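Local coordinates for protein DNA polymerase III subunit beta (Helicobacter pylori 26695, PDB 4S3I) that forms the dimeric sliding clamp that encircles DNA, tethering DNA polymerases and other proteins to it and making replication processive, at residues F266-I280 against F291-T304. Sequence-based numbering, arbitrary orientation.
Sequences FKESIKLCSSLSSTI and FESLDSEHSETAKT
Phe291 reaches from its strand onto helix 266-273 and can be followed atom by atom. Its CB lies 3.7 Å from Cys273 SG. With CG anti to the carbonyl carbon (chi1 -55°), the ring is carried toward the helix and lies flat against it. Ser269 CB sits over the centre of one face in a CH-pi contact, 3.5 Å from the Phe291 ring centroid and nearly on the ring normal. CD1 and CE1 meet Ile270 CG1 obliquely. At the tip, Phe291 CZ ends 3.5 Å from Phe266 CE2, so that the edge of the Phe291 ring is directed at the face of Phe266; the planes stand at 72°, a T-shaped pair. Phe266 makes a second edge-to-face pair with Phe339 of strand 338-343. Beside Phe291, Ala302 CB abuts Cys273 CA, and Leu276 CD1 lies against the backbone of Thr301.

The polar end is built on Asp295. Asp295 OD1 takes two backbone bonds: Ser278 N comes in on its syn lone pair at 2.7 Å, whereas Thr279 N approaches from above the carboxylate plane at 2.9 Å. Ser278 OG gives Asp295 OD2 a very short bond (2.5 Å). Both carboxylate oxygens are thus held against the link between the helix and strand 279-284. Leu294 N donates a backbone hydrogen bond to Thr279 O (2.9 Å). Farther out, one water links Leu276 O, Glu297 N and Glu300 OE1; the last also forms a salt bridge with Lys76 of the second subunit.

Helix segment 266-273 runs nearly antiparallel (164°) to strand segment 301-304, a helix laid on an antiparallel sheet as in the DNA-clamp fold. Here Thr301 to Lys303 pair with a strand of the second subunit, carrying the sheet across the interface that closes the ring.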
ATOM      1  N   PHE A 266     -19.559 -18.537  -7.940  1.00 25.47           N
ATOM      2  CA  PHE A 266     -18.713 -18.456  -9.125  1.00 25.58           C
ATOM      3  C   PHE A 266     -17.426 -17.640  -8.897  1.00 25.74           C
ATOM      4  O   PHE A 266     -16.362 -18.056  -9.348  1.00 26.22           O
ATOM      5  CB  PHE A 266     -19.509 -17.947 -10.348  1.00 25.27           C
ATOM      6  CG  PHE A 266     -20.130 -19.063 -11.146  1.00 25.37           C
ATOM      7  CD1 PHE A 266     -21.134 -19.852 -10.590  1.00 25.43           C
ATOM      8  CD2 PHE A 266     -19.665 -19.364 -12.413  1.00 25.47           C
ATOM      9  CE1 PHE A 266     -21.690 -20.931 -11.316  1.00 25.55           C
ATOM     10  CE2 PHE A 266     -20.214 -20.424 -13.145  1.00 32.11           C
ATOM     11  CZ  PHE A 266     -21.225 -21.212 -12.589  1.00 25.63           C
ATOM     12  N   LYS A 267     -17.529 -16.491  -8.223  1.00 25.31           N
ATOM     13  CA  LYS A 267     -16.341 -15.698  -7.900  1.00 25.34           C
ATOM     14  C   LYS A 267     -15.353 -16.560  -7.120  1.00 25.65           C
ATOM     15  O   LYS A 267     -14.175 -16.599  -7.427  1.00 25.82           O
ATOM     16  CB  LYS A 267     -16.690 -14.464  -7.050  1.00 25.23           C
ATOM     17  CG  LYS A 267     -17.315 -13.271  -7.788  1.00 25.01           C
ATOM     18  CD  LYS A 267     -17.572 -12.139  -6.767  1.00 24.98           C
ATOM     19  CE  LYS A 267     -18.201 -10.909  -7.410  1.00 30.67           C
ATOM     20  NZ  LYS A 267     -18.415  -9.831  -6.388  1.00 31.92           N
ATOM     21  N   GLU A 268     -15.863 -17.253  -6.108  1.00 25.81           N
ATOM     22  CA  GLU A 268     -15.015 -18.021  -5.204  1.00 27.19           C
ATOM     23  C   GLU A 268     -14.337 -19.174  -5.961  1.00 31.17           C
ATOM     24  O   GLU A 268     -13.146 -19.447  -5.784  1.00 26.76           O
ATOM     25  CB  GLU A 268     -15.863 -18.531  -4.037  1.00 30.13           C
ATOM     26  CG  GLU A 268     -15.101 -19.171  -2.914  1.00 42.38           C
ATOM     27  CD  GLU A 268     -16.033 -19.742  -1.845  1.00 55.03           C
ATOM     28  OE1 GLU A 268     -15.525 -20.336  -0.865  1.00 62.40           O
ATOM     29  OE2 GLU A 268     -17.272 -19.599  -1.991  1.00 48.73           O
ATOM     30  N   SER A 269     -15.091 -19.816  -6.844  1.00 26.30           N
ATOM     31  CA  SER A 269     -14.590 -20.966  -7.589  1.00 26.57           C
ATOM     32  C   SER A 269     -13.553 -20.546  -8.631  1.00 27.29           C
ATOM     33  O   SER A 269     -12.531 -21.216  -8.808  1.00 27.04           O
ATOM     34  CB  SER A 269     -15.758 -21.709  -8.246  1.00 30.39           C
ATOM     35  OG  SER A 269     -16.600 -22.276  -7.254  1.00 26.52           O
ATOM     36  N   ILE A 270     -13.827 -19.434  -9.308  1.00 26.32           N
ATOM     37  CA  ILE A 270     -12.920 -18.894 -10.317  1.00 26.81           C
ATOM     38  C   ILE A 270     -11.598 -18.406  -9.715  1.00 26.68           C
ATOM     39  O   ILE A 270     -10.518 -18.687 -10.254  1.00 27.09           O
ATOM     40  CB  ILE A 270     -13.609 -17.780 -11.112  1.00 27.07           C
ATOM     41  CG1 ILE A 270     -14.684 -18.408 -12.002  1.00 32.84           C
ATOM     42  CG2 ILE A 270     -12.600 -17.001 -11.952  1.00 26.77           C
ATOM     43  CD1 ILE A 270     -15.702 -17.422 -12.511  1.00 36.24           C
ATOM     44  N   LYS A 271     -11.674 -17.686  -8.598  1.00 26.52           N
ATOM     45  CA  LYS A 271     -10.459 -17.283  -7.890  1.00 28.94           C
ATOM     46  C   LYS A 271      -9.637 -18.498  -7.509  1.00 29.35           C
ATOM     47  O   LYS A 271      -8.409 -18.503  -7.621  1.00 27.78           O
ATOM     48  CB  LYS A 271     -10.799 -16.477  -6.635  1.00 33.91           C
ATOM     49  CG  LYS A 271     -11.362 -15.105  -6.929  1.00 38.05           C
ATOM     50  CD  LYS A 271     -11.816 -14.403  -5.652  1.00 50.38           C
ATOM     51  CE  LYS A 271     -12.360 -13.012  -5.970  1.00 57.23           C
ATOM     52  NZ  LYS A 271     -13.091 -12.387  -4.819  1.00 60.29           N
ATOM     53  N   LEU A 272     -10.330 -19.534  -7.052  1.00 27.97           N
ATOM     54  CA  LEU A 272      -9.688 -20.764  -6.607  1.00 27.96           C
ATOM     55  C   LEU A 272      -8.846 -21.392  -7.723  1.00 28.36           C
ATOM     56  O   LEU A 272      -7.703 -21.784  -7.498  1.00 28.94           O
ATOM     57  CB  LEU A 272     -10.759 -21.751  -6.132  1.00 34.72           C
ATOM     58  CG  LEU A 272     -10.264 -23.029  -5.480  1.00 40.10           C
ATOM     59  CD1 LEU A 272      -9.169 -22.653  -4.502  1.00 53.18           C
ATOM     60  CD2 LEU A 272     -11.385 -23.756  -4.746  1.00 38.57           C
ATOM     61  N   CYS A 273      -9.406 -21.496  -8.926  1.00 28.13           N
ATOM     62  CA  CYS A 273      -8.657 -22.098 -10.039  1.00 28.59           C
ATOM     63  C   CYS A 273      -7.614 -21.123 -10.570  1.00 29.36           C
ATOM     64  O   CYS A 273      -6.597 -21.532 -11.129  1.00 35.83           O
ATOM     65  CB  CYS A 273      -9.604 -22.558 -11.158  1.00 30.49           C
ATOM     66  SG  CYS A 273     -10.698 -23.918 -10.662  1.00 40.42           S
ATOM     67  N   SER A 274      -7.866 -19.834 -10.354  1.00 28.33           N
ATOM     68  CA  SER A 274      -6.972 -18.763 -10.804  1.00 29.14           C
ATOM     69  C   SER A 274      -5.642 -18.782 -10.090  1.00 33.24           C
ATOM     70  O   SER A 274      -4.716 -18.071 -10.472  1.00 34.48           O
ATOM     71  CB  SER A 274      -7.608 -17.391 -10.577  1.00 27.88           C
ATOM     72  OG  SER A 274      -8.610 -17.154 -11.531  1.00 43.14           O
ATOM     73  N   SER A 275      -5.554 -19.568  -9.027  1.00 29.44           N
ATOM     74  CA  SER A 275      -4.311 -19.678  -8.294  1.00 31.33           C
ATOM     75  C   SER A 275      -3.251 -20.309  -9.188  1.00 35.28           C
ATOM     76  O   SER A 275      -2.055 -20.060  -9.017  1.00 37.13           O
ATOM     77  CB  SER A 275      -4.504 -20.514  -7.037  1.00 31.80           C
ATOM     78  OG  SER A 275      -4.832 -21.843  -7.367  1.00 44.29           O
ATOM     79  N   LEU A 276      -3.695 -21.113 -10.154  1.00 30.68           N
ATOM     80  CA  LEU A 276      -2.766 -21.867 -10.995  1.00 31.51           C
ATOM     81  C   LEU A 276      -2.876 -21.572 -12.503  1.00 31.54           C
ATOM     82  O   LEU A 276      -2.114 -22.124 -13.296  1.00 36.93           O
ATOM     83  CB  LEU A 276      -2.926 -23.374 -10.752  1.00 31.89           C
ATOM     84  CG  LEU A 276      -2.479 -23.913  -9.395  1.00 32.27           C
ATOM     85  CD1 LEU A 276      -2.533 -25.441  -9.381  1.00 32.81           C
ATOM     86  CD2 LEU A 276      -1.061 -23.425  -9.084  1.00 33.66           C
ATOM     87  N   SER A 277      -3.813 -20.717 -12.897  1.00 30.81           N
ATOM     88  CA  SER A 277      -4.050 -20.468 -14.325  1.00 36.09           C
ATOM     89  C   SER A 277      -4.695 -19.107 -14.565  1.00 37.44           C
ATOM     90  O   SER A 277      -5.206 -18.491 -13.633  1.00 41.19           O
ATOM     91  CB  SER A 277      -4.962 -21.549 -14.894  1.00 40.61           C
ATOM     92  OG  SER A 277      -6.252 -21.441 -14.323  1.00 45.34           O
ATOM     93  N   SER A 278      -4.687 -18.640 -15.812  1.00 32.87           N
ATOM     94  CA  SER A 278      -5.369 -17.385 -16.141  1.00 31.50           C
ATOM     95  C   SER A 278      -6.641 -17.682 -16.924  1.00 29.56           C
ATOM     96  O   SER A 278      -7.520 -16.823 -17.062  1.00 30.31           O
ATOM     97  CB  SER A 278      -4.462 -16.462 -16.957  1.00 36.31           C
ATOM     98  OG  SER A 278      -4.289 -16.969 -18.261  1.00 40.68           O
ATOM     99  N   THR A 279      -6.725 -18.902 -17.449  1.00 29.93           N
ATOM    100  CA  THR A 279      -7.934 -19.351 -18.134  1.00 31.22           C
ATOM    101  C   THR A 279      -8.506 -20.597 -17.459  1.00 33.04           C
ATOM    102  O   THR A 279      -7.784 -21.395 -16.847  1.00 29.81           O
ATOM    103  CB  THR A 279      -7.689 -19.631 -19.630  1.00 34.05           C
ATOM    104  OG1 THR A 279      -6.728 -20.676 -19.755  1.00 32.19           O
ATOM    105  CG2 THR A 279      -7.184 -18.377 -20.355  1.00 31.53           C
ATOM    106  N   ILE A 280      -9.810 -20.756 -17.586  1.00 28.99           N
ATOM    107  CA  ILE A 280     -10.536 -21.781 -16.860  1.00 30.08           C
ATOM    108  C   ILE A 280     -11.522 -22.484 -17.786  1.00 28.74           C
ATOM    109  O   ILE A 280     -12.196 -21.838 -18.592  1.00 28.59           O
ATOM    110  CB  ILE A 280     -11.305 -21.134 -15.679  1.00 32.56           C
ATOM    111  CG1 ILE A 280     -10.341 -20.793 -14.536  1.00 37.51           C
ATOM    112  CG2 ILE A 280     -12.420 -22.042 -15.166  1.00 33.82           C
ATOM    113  CD1 ILE A 280     -10.986 -19.941 -13.447  1.00 38.01           C
ATOM    114  N   PHE A 291     -15.289 -26.459 -12.426  1.00 27.61           N
ATOM    115  CA  PHE A 291     -14.275 -25.492 -12.833  1.00 29.12           C
ATOM    116  C   PHE A 291     -12.915 -26.171 -12.857  1.00 29.59           C
ATOM    117  O   PHE A 291     -12.524 -26.793 -11.876  1.00 28.53           O
ATOM    118  CB  PHE A 291     -14.219 -24.320 -11.845  1.00 29.61           C
ATOM    119  CG  PHE A 291     -15.544 -23.627 -11.616  1.00 27.75           C
ATOM    120  CD1 PHE A 291     -15.793 -22.375 -12.172  1.00 27.28           C
ATOM    121  CD2 PHE A 291     -16.519 -24.206 -10.809  1.00 30.05           C
ATOM    122  CE1 PHE A 291     -17.007 -21.715 -11.947  1.00 28.83           C
ATOM    123  CE2 PHE A 291     -17.735 -23.562 -10.575  1.00 26.38           C
ATOM    124  CZ  PHE A 291     -17.982 -22.311 -11.139  1.00 30.09           C
ATOM    125  N   GLU A 292     -12.189 -26.043 -13.970  1.00 28.61           N
ATOM    126  CA  GLU A 292     -10.858 -26.643 -14.093  1.00 29.31           C
ATOM    127  C   GLU A 292      -9.865 -25.647 -14.667  1.00 29.81           C
ATOM    128  O   GLU A 292     -10.175 -24.941 -15.624  1.00 29.36           O
ATOM    129  CB  GLU A 292     -10.892 -27.878 -15.013  1.00 34.04           C
ATOM    130  CG  GLU A 292     -11.618 -29.091 -14.442  1.00 50.38           C
ATOM    131  CD  GLU A 292     -11.792 -30.221 -15.451  1.00 57.23           C
ATOM    132  OE1 GLU A 292     -12.556 -30.041 -16.426  1.00 57.58           O
ATOM    133  OE2 GLU A 292     -11.168 -31.290 -15.260  1.00 59.34           O
ATOM    134  N   SER A 293      -8.665 -25.614 -14.101  1.00 29.97           N
ATOM    135  CA  SER A 293      -7.606 -24.755 -14.624  1.00 34.73           C
ATOM    136  C   SER A 293      -7.285 -25.186 -16.049  1.00 40.16           C
ATOM    137  O   SER A 293      -7.270 -26.379 -16.347  1.00 31.33           O
ATOM    138  CB  SER A 293      -6.356 -24.843 -13.753  1.00 30.82           C
ATOM    139  OG  SER A 293      -5.861 -26.168 -13.693  1.00 31.51           O
ATOM    140  N   LEU A 294      -7.047 -24.220 -16.934  1.00 37.06           N
ATOM    141  CA  LEU A 294      -6.891 -24.522 -18.354  1.00 38.68           C
ATOM    142  C   LEU A 294      -5.475 -24.263 -18.874  1.00 36.86           C
ATOM    143  O   LEU A 294      -4.866 -25.137 -19.499  1.00 40.21           O
ATOM    144  CB  LEU A 294      -7.944 -23.751 -19.159  1.00 38.05           C
ATOM    145  CG  LEU A 294      -8.153 -23.999 -20.654  1.00 40.41           C
ATOM    146  CD1 LEU A 294      -8.413 -25.470 -20.969  1.00 38.65           C
ATOM    147  CD2 LEU A 294      -9.321 -23.145 -21.130  1.00 43.86           C
ATOM    148  N   ASP A 295      -4.940 -23.071 -18.619  1.00 33.20           N
ATOM    149  CA  ASP A 295      -3.592 -22.759 -19.109  1.00 48.46           C
ATOM    150  C   ASP A 295      -2.550 -22.873 -17.992  1.00 50.45           C
ATOM    151  O   ASP A 295      -1.546 -22.149 -17.968  1.00 45.17           O
ATOM    152  CB  ASP A 295      -3.525 -21.397 -19.830  1.00 53.80           C
ATOM    153  CG  ASP A 295      -3.803 -20.221 -18.910  1.00 58.06           C
ATOM    154  OD1 ASP A 295      -4.319 -20.441 -17.793  1.00 62.24           O
ATOM    155  OD2 ASP A 295      -3.511 -19.069 -19.315  1.00 55.03           O
ATOM    156  N   SER A 296      -2.804 -23.803 -17.075  1.00 54.33           N
ATOM    157  CA  SER A 296      -1.874 -24.108 -15.990  1.00 48.91           C
ATOM    158  C   SER A 296      -0.682 -24.864 -16.540  1.00 51.09           C
ATOM    159  O   SER A 296      -0.809 -25.600 -17.526  1.00 54.77           O
ATOM    160  CB  SER A 296      -2.567 -24.955 -14.924  1.00 41.94           C
ATOM    161  OG  SER A 296      -3.024 -26.182 -15.456  1.00 49.33           O
ATOM    162  N   GLU A 297       0.472 -24.677 -15.898  1.00 50.91           N
ATOM    163  CA  GLU A 297       1.693 -25.404 -16.230  1.00 53.36           C
ATOM    164  C   GLU A 297       1.453 -26.906 -16.213  1.00 50.49           C
ATOM    165  O   GLU A 297       0.545 -27.387 -15.533  1.00 42.90           O
ATOM    166  CB  GLU A 297       2.788 -25.080 -15.215  1.00 57.66           C
ATOM    167  CG  GLU A 297       3.107 -23.602 -15.085  1.00 66.50           C
ATOM    168  CD  GLU A 297       4.059 -23.115 -16.161  1.00 74.51           C
ATOM    169  OE1 GLU A 297       4.696 -23.964 -16.827  1.00 74.78           O
ATOM    170  OE2 GLU A 297       4.171 -21.882 -16.334  1.00 77.33           O
ATOM    171  N   HIS A 298       2.263 -27.647 -16.962  1.00 59.65           N
ATOM    172  CA  HIS A 298       2.206 -29.101 -16.903  1.00 67.99           C
ATOM    173  C   HIS A 298       2.478 -29.526 -15.462  1.00 64.95           C
ATOM    174  O   HIS A 298       3.336 -28.941 -14.788  1.00 67.33           O
ATOM    175  CB  HIS A 298       3.233 -29.728 -17.851  1.00 79.71           C
ATOM    176  CG  HIS A 298       3.127 -31.219 -17.958  1.00 89.88           C
ATOM    177  ND1 HIS A 298       2.070 -31.848 -18.583  1.00 91.38           N
ATOM    178  CD2 HIS A 298       3.947 -32.206 -17.524  1.00 94.09           C
ATOM    179  CE1 HIS A 298       2.244 -33.158 -18.527  1.00 94.43           C
ATOM    180  NE2 HIS A 298       3.377 -33.400 -17.889  1.00 96.66           N
ATOM    181  N   SER A 299       1.725 -30.524 -15.000  1.00 58.10           N
ATOM    182  CA  SER A 299       1.811 -31.045 -13.629  1.00 54.34           C
ATOM    183  C   SER A 299       1.134 -30.175 -12.558  1.00 47.16           C
ATOM    184  O   SER A 299       1.126 -30.549 -11.384  1.00 46.17           O
ATOM    185  CB  SER A 299       3.255 -31.386 -13.219  1.00 54.96           C
ATOM    186  OG  SER A 299       3.700 -32.586 -13.827  1.00 63.89           O
ATOM    187  N   GLU A 300       0.568 -29.030 -12.946  1.00 36.73           N
ATOM    188  CA  GLU A 300      -0.179 -28.217 -11.997  1.00 35.69           C
ATOM    189  C   GLU A 300      -1.635 -28.218 -12.412  1.00 41.01           C
ATOM    190  O   GLU A 300      -1.947 -27.863 -13.549  1.00 44.43           O
ATOM    191  CB  GLU A 300       0.387 -26.798 -11.933  1.00 35.50           C
ATOM    192  CG  GLU A 300       1.833 -26.778 -11.443  1.00 36.51           C
ATOM    193  CD  GLU A 300       2.466 -25.401 -11.436  1.00 36.42           C
ATOM    194  OE1 GLU A 300       1.744 -24.400 -11.633  1.00 37.99           O
ATOM    195  OE2 GLU A 300       3.700 -25.330 -11.231  1.00 37.34           O
ATOM    196  N   THR A 301      -2.525 -28.655 -11.518  1.00 34.21           N
ATOM    197  CA  THR A 301      -3.964 -28.642 -11.818  1.00 33.31           C
ATOM    198  C   THR A 301      -4.798 -28.148 -10.633  1.00 32.54           C
ATOM    199  O   THR A 301      -4.419 -28.342  -9.474  1.00 32.82           O
ATOM    200  CB  THR A 301      -4.515 -30.027 -12.263  1.00 46.11           C
ATOM    201  OG1 THR A 301      -4.737 -30.850 -11.113  1.00 52.76           O
ATOM    202  CG2 THR A 301      -3.561 -30.728 -13.218  1.00 51.00           C
ATOM    203  N   ALA A 302      -5.930 -27.520 -10.944  1.00 31.68           N
ATOM    204  CA  ALA A 302      -6.873 -27.024  -9.950  1.00 30.98           C
ATOM    205  C   ALA A 302      -8.257 -27.388 -10.450  1.00 32.60           C
ATOM    206  O   ALA A 302      -8.584 -27.115 -11.603  1.00 32.93           O
ATOM    207  CB  ALA A 302      -6.752 -25.503  -9.791  1.00 30.50           C
ATOM    208  N   LYS A 303      -9.063 -28.020  -9.604  1.00 30.46           N
ATOM    209  CA  LYS A 303     -10.449 -28.308  -9.954  1.00 29.79           C
ATOM    210  C   LYS A 303     -11.340 -27.981  -8.775  1.00 32.97           C
ATOM    211  O   LYS A 303     -10.931 -28.133  -7.614  1.00 32.84           O
ATOM    212  CB  LYS A 303     -10.659 -29.793 -10.305  1.00 39.18           C
ATOM    213  CG  LYS A 303      -9.440 -30.553 -10.819  1.00 53.47           C
ATOM    214  CD  LYS A 303      -9.841 -31.891 -11.456  1.00 58.17           C
ATOM    215  CE  LYS A 303     -10.922 -32.599 -10.645  1.00 63.06           C
ATOM    216  NZ  LYS A 303     -11.278 -33.944 -11.195  1.00 63.67           N
ATOM    217  N   THR A 304     -12.567 -27.569  -9.067  1.00 28.78           N
ATOM    218  CA  THR A 304     -13.590 -27.494  -8.031  1.00 29.96           C
ATOM    219  C   THR A 304     -14.954 -27.546  -8.678  1.00 30.89           C
ATOM    220  O   THR A 304     -15.082 -27.389  -9.896  1.00 28.12           O
ATOM    221  CB  THR A 304     -13.479 -26.212  -7.176  1.00 29.86           C
ATOM    222  OG1 THR A 304     -14.288 -26.356  -5.998  1.00 36.71           O
ATOM    223  CG2 THR A 304     -13.952 -25.011  -7.956  1.00 27.89           C
TER
HETATM  224  O   HOH W   1     -15.904 -23.676  -4.810  1.00 51.46           O
HETATM  225  O   HOH W   2       0.273 -23.232 -13.428  1.00 31.37           O